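Local coordinates for protein 6-phosphogluconate dehydrogenase, NAD-binding (Mycolicibacterium smegmatis MC2 155, PDB 6SMT) that reduces imines with S-enantioselectivity, binding NADPH, the expected hydride donor, and belongs to the HIBADH-related family of oxidoreductases, at residues L16-M21 and V36-R41; Y121-I126 and R171-D176. All blocks are in the same frame, centred on the assembly; numbering follows the deposited sequence.

Contact 1 of 2, residues L16-M21 and V36-R41. With NDP (NADPH dihydro-nicotinamide-adenine-dinucleotide phosphate), chain L.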
loop_
_atom_site.group_PDB
_atom_site.type_symbol
_atom_site.label_atom_id
_atom_site.label_comp_id
_atom_site.label_asym_id
_atom_site.label_seq_id
_atom_site.Cartn_x
_atom_site.Cartn_y
_atom_site.Cartn_z
ATOM N N LEU B 16 11.827 -1.789 29.210
ATOM C CA LEU B 16 12.451 -3.114 29.056
ATOM C C LEU B 16 12.455 -3.424 27.558
ATOM O O LEU B 16 11.371 -3.588 26.966
ATOM C CB LEU B 16 11.748 -4.195 29.863
ATOM C CG LEU B 16 11.658 -3.900 31.357
ATOM C CD1 LEU B 16 10.316 -3.407 31.781
ATOM C CD2 LEU B 16 12.038 -5.102 32.240
ATOM N N GLY B 17 13.636 -3.521 26.995
ATOM C CA GLY B 17 13.853 -3.751 25.595
ATOM C C GLY B 17 14.394 -2.513 24.919
ATOM O O GLY B 17 13.744 -1.448 24.919
ATOM N N LEU B 18 15.661 -2.585 24.464
ATOM C CA LEU B 18 16.430 -1.449 23.945
ATOM C C LEU B 18 16.873 -1.740 22.531
ATOM O O LEU B 18 18.013 -1.326 22.130
ATOM C CB LEU B 18 17.578 -1.035 24.913
ATOM C CG LEU B 18 17.144 -0.719 26.316
ATOM C CD1 LEU B 18 18.381 -0.369 27.165
ATOM C CD2 LEU B 18 16.158 0.444 26.363
ATOM N N GLY B 19 16.059 -2.388 21.716
ATOM C CA GLY B 19 16.218 -2.287 20.262
ATOM C C GLY B 19 15.899 -0.881 19.804
ATOM O O GLY B 19 15.707 -0.003 20.598
ATOM N N PRO B 20 15.783 -0.675 18.496
ATOM C CA PRO B 20 15.614 0.680 17.954
ATOM C C PRO B 20 14.383 1.349 18.511
ATOM O O PRO B 20 14.428 2.529 18.853
ATOM C CB PRO B 20 15.584 0.543 16.455
ATOM C CG PRO B 20 15.755 -0.897 16.205
ATOM C CD PRO B 20 15.979 -1.678 17.451
ATOM N N MET B 21 13.275 0.616 18.633
ATOM C CA MET B 21 12.079 1.275 19.157
ATOM C C MET B 21 12.187 1.527 20.663
ATOM O O MET B 21 11.759 2.581 21.140
ATOM C CB MET B 21 10.839 0.471 18.774
ATOM C CG MET B 21 9.547 1.077 19.305
ATOM S SD MET B 21 9.190 2.776 18.799
ATOM C CE MET B 21 8.600 2.545 17.164
ATOM N N VAL B 36 13.641 7.859 34.018
ATOM C CA VAL B 36 13.603 6.670 33.153
ATOM C C VAL B 36 14.615 5.688 33.632
ATOM O O VAL B 36 15.803 6.054 33.704
ATOM C CB VAL B 36 13.751 7.037 31.675
ATOM C CG1 VAL B 36 13.645 5.816 30.817
ATOM C CG2 VAL B 36 12.699 8.089 31.277
ATOM N N THR B 37 14.176 4.453 33.858
ATOM C CA THR B 37 15.080 3.323 34.097
ATOM C C THR B 37 15.006 2.426 32.887
ATOM O O THR B 37 13.895 2.100 32.445
ATOM C CB THR B 37 14.705 2.599 35.392
ATOM O OG1 THR B 37 14.814 3.510 36.498
ATOM C CG2 THR B 37 15.505 1.349 35.669
ATOM N N VAL B 38 16.132 1.876 32.477
ATOM C CA VAL B 38 16.171 0.995 31.290
ATOM C C VAL B 38 16.771 -0.333 31.634
ATOM O O VAL B 38 17.621 -0.446 32.535
ATOM C CB VAL B 38 16.837 1.648 30.095
ATOM C CG1 VAL B 38 16.176 2.918 29.738
ATOM C CG2 VAL B 38 18.325 1.939 30.320
ATOM N N TRP B 39 16.382 -1.368 30.908
ATOM C CA TRP B 39 16.904 -2.748 30.998
ATOM C C TRP B 39 16.880 -3.365 29.630
ATOM O O TRP B 39 15.917 -3.103 28.852
ATOM C CB TRP B 39 16.161 -3.592 32.014
ATOM C CG TRP B 39 16.650 -5.014 32.046
ATOM C CD1 TRP B 39 17.651 -5.540 32.854
ATOM C CD2 TRP B 39 16.244 -6.093 31.216
ATOM N NE1 TRP B 39 17.888 -6.857 32.515
ATOM C CE2 TRP B 39 17.004 -7.253 31.528
ATOM C CE3 TRP B 39 15.269 -6.205 30.213
ATOM C CZ2 TRP B 39 16.818 -8.479 30.885
ATOM C CZ3 TRP B 39 15.150 -7.390 29.543
ATOM C CH2 TRP B 39 15.869 -8.534 29.897
ATOM N N ASN B 40 17.903 -4.132 29.270
ATOM C CA ASN B 40 17.913 -4.956 28.050
ATOM C C ASN B 40 18.612 -6.259 28.364
ATOM O O ASN B 40 19.611 -6.216 29.149
ATOM C CB ASN B 40 18.518 -4.166 26.939
ATOM C CG ASN B 40 18.362 -4.824 25.606
ATOM O OD1 ASN B 40 17.194 -4.972 25.170
ATOM N ND2 ASN B 40 19.428 -5.097 24.894
ATOM N N ARG B 41 18.194 -7.290 27.687
ATOM C CA ARG B 41 18.880 -8.603 27.778
ATOM C C ARG B 41 20.369 -8.373 27.512
ATOM O O ARG B 41 21.236 -8.940 28.279
ATOM C CB ARG B 41 18.245 -9.566 26.774
ATOM C CG ARG B 41 19.047 -10.863 26.626
ATOM C CD ARG B 41 18.385 -11.755 25.635
ATOM N NE ARG B 41 18.270 -11.232 24.329
ATOM C CZ ARG B 41 17.762 -11.903 23.325
ATOM N NH1 ARG B 41 17.306 -13.124 23.494
ATOM N NH2 ARG B 41 17.710 -11.344 22.150
HETATM P PA NDP L . 12.818 -6.114 17.661
HETATM O O1A NDP L . 11.394 -6.434 17.314
HETATM O O2A NDP L . 13.924 -6.489 16.725
HETATM O O5B NDP L . 13.113 -6.673 19.115
HETATM C C5B NDP L . 14.442 -6.475 19.630
HETATM C C4B NDP L . 14.359 -6.382 21.132
HETATM O O4B NDP L . 13.795 -7.600 21.697
HETATM C C3B NDP L . 15.754 -6.244 21.775
HETATM O O3B NDP L . 15.687 -5.479 22.964
HETATM C C2B NDP L . 16.077 -7.691 22.081
HETATM O O2B NDP L . 17.039 -7.956 23.098
HETATM C C1B NDP L . 14.729 -8.112 22.630
HETATM N N9A NDP L . 14.539 -9.555 22.728
HETATM C C8A NDP L . 14.408 -10.469 21.708
HETATM N N7A NDP L . 14.229 -11.694 22.145
HETATM C C5A NDP L . 14.255 -11.595 23.527
HETATM C C6A NDP L . 14.172 -12.541 24.581
HETATM N N6A NDP L . 13.924 -13.835 24.401
HETATM N N1A NDP L . 14.270 -12.069 25.842
HETATM C C2A NDP L . 14.466 -10.765 26.054
HETATM N N3A NDP L . 14.586 -9.791 25.145
HETATM C C4A NDP L . 14.492 -10.276 23.901
HETATM O O3 NDP L . 13.051 -4.554 17.952
HETATM P PN NDP L . 12.352 -3.181 17.713
HETATM O O1N NDP L . 12.910 -2.239 18.684
HETATM O O2N NDP L . 12.448 -2.832 16.271
HETATM O O5D NDP L . 10.788 -3.440 17.978
HETATM C C5D NDP L . 10.312 -3.746 19.284
HETATM C C4D NDP L . 8.826 -3.978 19.155
HETATM O O4D NDP L . 8.223 -2.733 18.718
HETATM C C3D NDP L . 8.389 -5.062 18.160
HETATM O O3D NDP L . 7.324 -5.865 18.654
HETATM C C2D NDP L . 7.922 -4.247 16.967
HETATM O O2D NDP L . 6.949 -4.874 16.136
HETATM C C1D NDP L . 7.386 -2.983 17.586
HETATM N N1N NDP L . 7.459 -1.803 16.704
HETATM C C2N NDP L . 8.649 -1.438 16.131
HETATM C C3N NDP L . 8.728 -0.412 15.250
HETATM C C7N NDP L . 9.997 -0.008 14.612
HETATM O O7N NDP L . 9.917 0.924 13.780
HETATM N N7N NDP L . 11.154 -0.569 14.921
HETATM C C4N NDP L . 7.534 0.312 14.864
HETATM C C5N NDP L . 6.314 -0.071 15.544
HETATM C C6N NDP L . 6.296 -1.041 16.431
HETATM P P2B NDP L . 18.605 -7.881 22.664
HETATM O O1X NDP L . 19.326 -8.549 23.874
HETATM O O2X NDP L . 18.747 -8.732 21.405
HETATM O O3X NDP L . 19.008 -6.484 22.413
#

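Contact 2 of 2, residues Y121-I126 and R171-D176. With NDP (NADPH dihydro-nicotinamide-adenine-dinucleotide phosphate), chain L.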
loop_
_atom_site.group_PDB
_atom_site.type_symbol
_atom_site.label_atom_id
_atom_site.label_comp_id
_atom_site.label_asym_id
_atom_site.label_seq_id
_atom_site.Cartn_x
_atom_site.Cartn_y
_atom_site.Cartn_z
ATOM N N TYR B 121 -2.343 -4.320 33.859
ATOM C CA TYR B 121 -1.783 -4.426 32.492
ATOM C C TYR B 121 -2.596 -3.619 31.531
ATOM O O TYR B 121 -3.830 -3.710 31.523
ATOM C CB TYR B 121 -1.771 -5.894 32.042
ATOM C CG TYR B 121 -1.113 -6.122 30.706
ATOM C CD1 TYR B 121 0.248 -6.069 30.562
ATOM C CD2 TYR B 121 -1.853 -6.409 29.605
ATOM C CE1 TYR B 121 0.847 -6.311 29.358
ATOM C CE2 TYR B 121 -1.272 -6.693 28.385
ATOM C CZ TYR B 121 0.092 -6.571 28.230
ATOM O OH TYR B 121 0.717 -6.828 27.028
ATOM N N LEU B 122 -1.913 -2.903 30.648
ATOM C CA LEU B 122 -2.513 -2.414 29.391
ATOM C C LEU B 122 -1.760 -3.088 28.268
ATOM O O LEU B 122 -0.530 -3.243 28.363
ATOM C CB LEU B 122 -2.456 -0.905 29.186
ATOM C CG LEU B 122 -3.195 -0.115 30.211
ATOM C CD1 LEU B 122 -2.856 1.377 30.037
ATOM C CD2 LEU B 122 -4.683 -0.325 30.077
ATOM N N ASP B 123 -2.393 -3.400 27.152
ATOM C CA ASP B 123 -1.689 -3.811 25.932
ATOM C C ASP B 123 -1.667 -2.635 24.980
ATOM O O ASP B 123 -2.655 -1.879 24.892
ATOM C CB ASP B 123 -2.392 -4.988 25.240
ATOM C CG ASP B 123 -1.403 -5.652 24.264
ATOM O OD1 ASP B 123 -0.306 -6.082 24.743
ATOM O OD2 ASP B 123 -1.654 -5.624 22.993
ATOM N N GLY B 124 -0.559 -2.419 24.297
ATOM C CA GLY B 124 -0.460 -1.329 23.336
ATOM C C GLY B 124 0.227 -1.758 22.058
ATOM O O GLY B 124 0.867 -2.792 22.016
ATOM N N ALA B 125 -0.066 -1.045 20.995
ATOM C CA ALA B 125 0.483 -1.299 19.670
ATOM C C ALA B 125 0.919 0.040 19.088
ATOM O O ALA B 125 0.096 0.961 18.903
ATOM C CB ALA B 125 -0.515 -1.953 18.794
ATOM N N ILE B 126 2.196 0.139 18.801
ATOM C CA ILE B 126 2.808 1.323 18.172
ATOM C C ILE B 126 2.699 1.203 16.661
ATOM O O ILE B 126 3.129 0.197 16.080
ATOM C CB ILE B 126 4.287 1.473 18.583
ATOM C CG1 ILE B 126 4.450 1.516 20.113
ATOM C CG2 ILE B 126 4.895 2.721 17.900
ATOM C CD1 ILE B 126 5.857 1.234 20.520
ATOM N N ARG B 171 -7.722 -6.151 22.237
ATOM C CA ARG B 171 -8.296 -5.398 21.101
ATOM C C ARG B 171 -7.262 -4.519 20.415
ATOM O O ARG B 171 -7.429 -4.333 19.186
ATOM C CB ARG B 171 -9.537 -4.654 21.556
ATOM C CG ARG B 171 -10.450 -4.212 20.414
ATOM C CD ARG B 171 -11.829 -3.729 20.868
ATOM N NE ARG B 171 -12.715 -3.768 19.742
ATOM C CZ ARG B 171 -13.107 -2.718 19.047
ATOM N NH1 ARG B 171 -12.746 -1.490 19.361
ATOM N NH2 ARG B 171 -13.870 -2.917 17.978
ATOM N N ALA B 172 -6.254 -3.969 21.093
ATOM C CA ALA B 172 -5.228 -3.213 20.352
ATOM C C ALA B 172 -4.485 -4.122 19.407
ATOM O O ALA B 172 -4.173 -3.737 18.281
ATOM C CB ALA B 172 -4.347 -2.505 21.345
ATOM N N ALA B 173 -4.219 -5.346 19.859
ATOM C CA ALA B 173 -3.576 -6.326 18.981
ATOM C C ALA B 173 -4.442 -6.654 17.793
ATOM O O ALA B 173 -3.883 -6.956 16.745
ATOM C CB ALA B 173 -3.181 -7.566 19.782
ATOM N N ALA B 174 -5.762 -6.696 17.955
ATOM C CA ALA B 174 -6.624 -6.960 16.824
ATOM C C ALA B 174 -6.508 -5.852 15.803
ATOM O O ALA B 174 -6.441 -6.143 14.564
ATOM C CB ALA B 174 -8.043 -7.124 17.259
ATOM N N PHE B 175 -6.518 -4.579 16.221
ATOM C CA PHE B 175 -6.227 -3.534 15.253
ATOM C C PHE B 175 -4.843 -3.730 14.648
ATOM O O PHE B 175 -4.649 -3.518 13.429
ATOM C CB PHE B 175 -6.272 -2.153 15.942
ATOM C CG PHE B 175 -7.654 -1.591 16.172
ATOM C CD1 PHE B 175 -8.477 -1.994 17.216
ATOM C CD2 PHE B 175 -8.145 -0.611 15.343
ATOM C CE1 PHE B 175 -9.762 -1.481 17.376
ATOM C CE2 PHE B 175 -9.448 -0.132 15.495
ATOM C CZ PHE B 175 -10.199 -0.492 16.540
ATOM N N ASP B 176 -3.838 -4.027 15.453
ATOM C CA ASP B 176 -2.451 -4.191 14.945
ATOM C C ASP B 176 -2.459 -5.241 13.854
ATOM O O ASP B 176 -1.741 -5.098 12.834
ATOM C CB ASP B 176 -1.542 -4.569 16.120
ATOM C CG ASP B 176 -0.050 -4.316 15.937
ATOM O OD1 ASP B 176 0.296 -3.331 15.228
ATOM O OD2 ASP B 176 0.753 -5.006 16.665
HETATM P PA NDP L . 12.818 -6.114 17.661
HETATM O O1A NDP L . 11.394 -6.434 17.314
HETATM O O2A NDP L . 13.924 -6.489 16.725
HETATM O O5B NDP L . 13.113 -6.673 19.115
HETATM C C5B NDP L . 14.442 -6.475 19.630
HETATM C C4B NDP L . 14.359 -6.382 21.132
HETATM O O4B NDP L . 13.795 -7.600 21.697
HETATM C C3B NDP L . 15.754 -6.244 21.775
HETATM O O3B NDP L . 15.687 -5.479 22.964
HETATM C C2B NDP L . 16.077 -7.691 22.081
HETATM O O2B NDP L . 17.039 -7.956 23.098
HETATM C C1B NDP L . 14.729 -8.112 22.630
HETATM N N9A NDP L . 14.539 -9.555 22.728
HETATM C C8A NDP L . 14.408 -10.469 21.708
HETATM N N7A NDP L . 14.229 -11.694 22.145
HETATM C C5A NDP L . 14.255 -11.595 23.527
HETATM C C6A NDP L . 14.172 -12.541 24.581
HETATM N N6A NDP L . 13.924 -13.835 24.401
HETATM N N1A NDP L . 14.270 -12.069 25.842
HETATM C C2A NDP L . 14.466 -10.765 26.054
HETATM N N3A NDP L . 14.586 -9.791 25.145
HETATM C C4A NDP L . 14.492 -10.276 23.901
HETATM O O3 NDP L . 13.051 -4.554 17.952
HETATM P PN NDP L . 12.352 -3.181 17.713
HETATM O O1N NDP L . 12.910 -2.239 18.684
HETATM O O2N NDP L . 12.448 -2.832 16.271
HETATM O O5D NDP L . 10.788 -3.440 17.978
HETATM C C5D NDP L . 10.312 -3.746 19.284
HETATM C C4D NDP L . 8.826 -3.978 19.155
HETATM O O4D NDP L . 8.223 -2.733 18.718
HETATM C C3D NDP L . 8.389 -5.062 18.160
HETATM O O3D NDP L . 7.324 -5.865 18.654
HETATM C C2D NDP L . 7.922 -4.247 16.967
HETATM O O2D NDP L . 6.949 -4.874 16.136
HETATM C C1D NDP L . 7.386 -2.983 17.586
HETATM N N1N NDP L . 7.459 -1.803 16.704
HETATM C C2N NDP L . 8.649 -1.438 16.131
HETATM C C3N NDP L . 8.728 -0.412 15.250
HETATM C C7N NDP L . 9.997 -0.008 14.612
HETATM O O7N NDP L . 9.917 0.924 13.780
HETATM N N7N NDP L . 11.154 -0.569 14.921
HETATM C C4N NDP L . 7.534 0.312 14.864
HETATM C C5N NDP L . 6.314 -0.071 15.544
HETATM C C6N NDP L . 6.296 -1.041 16.431
HETATM P P2B NDP L . 18.605 -7.881 22.664
HETATM O O1X NDP L . 19.326 -8.549 23.874
HETATM O O2X NDP L . 18.747 -8.732 21.405
HETATM O O3X NDP L . 19.008 -6.484 22.413
HETATM O O HOH W 1 -4.315 -5.643 22.658
HETATM O O HOH W 2 2.799 -2.526 15.636
#

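Contact 1 of 2, residues L16-M21 and V36-R41
Leu16 and Trp39 pair as neighbours in parallel strands, their CA atoms 4.9 Å apart, where the first beta-alpha-beta unit of the Rossmann domain opens onto NADPH. A nearly straight bond from Gly17 N to Trp39 O (3.0 Å) is the last rung before the strands part. Gly17 then turns with phi 109° and psi 113°, where a CB would press on the preceding carbonyl oxygen, and Gly19 occupies the N-cap position of helix 20-31, as expected of a GxGxxG loop. On one face of the sheet Leu16 CD2 meets the indole of Trp39 obliquely at CE3. Leu18 instead spreads its two methyls across Val38 and lies alongside Asn40 CB. The amide of Asn40 links loop, strand end and cofactor. With CG anti to the backbone N (chi1 -170°), it brings OD1 to the turn, where Leu18 N approaches Asn40 OD1 from above the carbonyl plane (2.9 Å) and the ribose hydroxyl O3B donates a shorter bond. An amide suits this place because its other end donates: ND2 binds phosphate oxygen O3X and Thr42 O. Arg41 adds two bonds to the 2'-phosphate. Its guanidinium lies with one face over the adenine while its edge meets the phosphate in plane, Arg41 NE binding NDP O1X and Arg41 NH2 binding NDP O2X, each at 2.9 Å.

Contact 2 of 2, residues Y121-I126 and R171-D176
Ala125 against Asp176 and Asp123 against Ala172 form a close, water-bridged packing of strand 120-126 of the nucleotide-binding domain on the first turns of helix 171-199, the long helix that leads into the C-terminal domain. Strand and helix segments run nearly parallel, 17° apart, with axes only 7.2 Å from each other, and alanine makes such closeness possible. Ala125 points its CB at the carboxylate of Asp176, 3.7 Å from CG, while Ala172 CB rests on the carbonyl oxygen of Asp123 and Ala173 CB lies near Asp123 OD2. The polar ends meet indirectly. Asp123, its carboxyl carbon trans to the main-chain nitrogen (chi1 -162°), extends toward the helix start; water 1 donates to Asp123 OD2 (2.7 Å) and accepts from Ala173 N in the first helical turn. Asp123 OD1 takes Tyr121 OH on its anti lone pair at 2.6 Å, and together with water 1 this limits the rotation of the carboxylate. Asp176 is held at both oxygens: OD2 bonds Ser101 OG, and OD1 accepts from water 2, which also donates to Ile126 O. Ile126 O lies 3.2 Å from NDP C5N, and the Ile126 side chain packs against the nicotinamide ring. Hydroxyls and waters thus satisfy two buried carboxylates, one water also taking up the Ala173 N-H, and a single water couples Asp176 to the backbone beside the nicotinamide.

Overall arrangement
From the N terminus, contact 1 closes first: strand 12-16 leads through the glycine turn, and the chain returns on strand 35-39, closing the beta-alpha-beta crossover through helix 20-31. Contact 2 opens only later, so the two follow in series, neither enclosing nor crossing the other. It closes a longer excursion through strands 139-143 and 161-164 that ends at helix 171-199, tying the Rossmann sheet to the C-terminal domain. Their centres lie 19 Å apart, yet both reach the same sheet and the same NADPH: contact 1 runs from its adenosine and phosphates to the nicotinamide, where Met21 and Ile126 both touch the ring. There Met21 CE packs on Ile126 CG2.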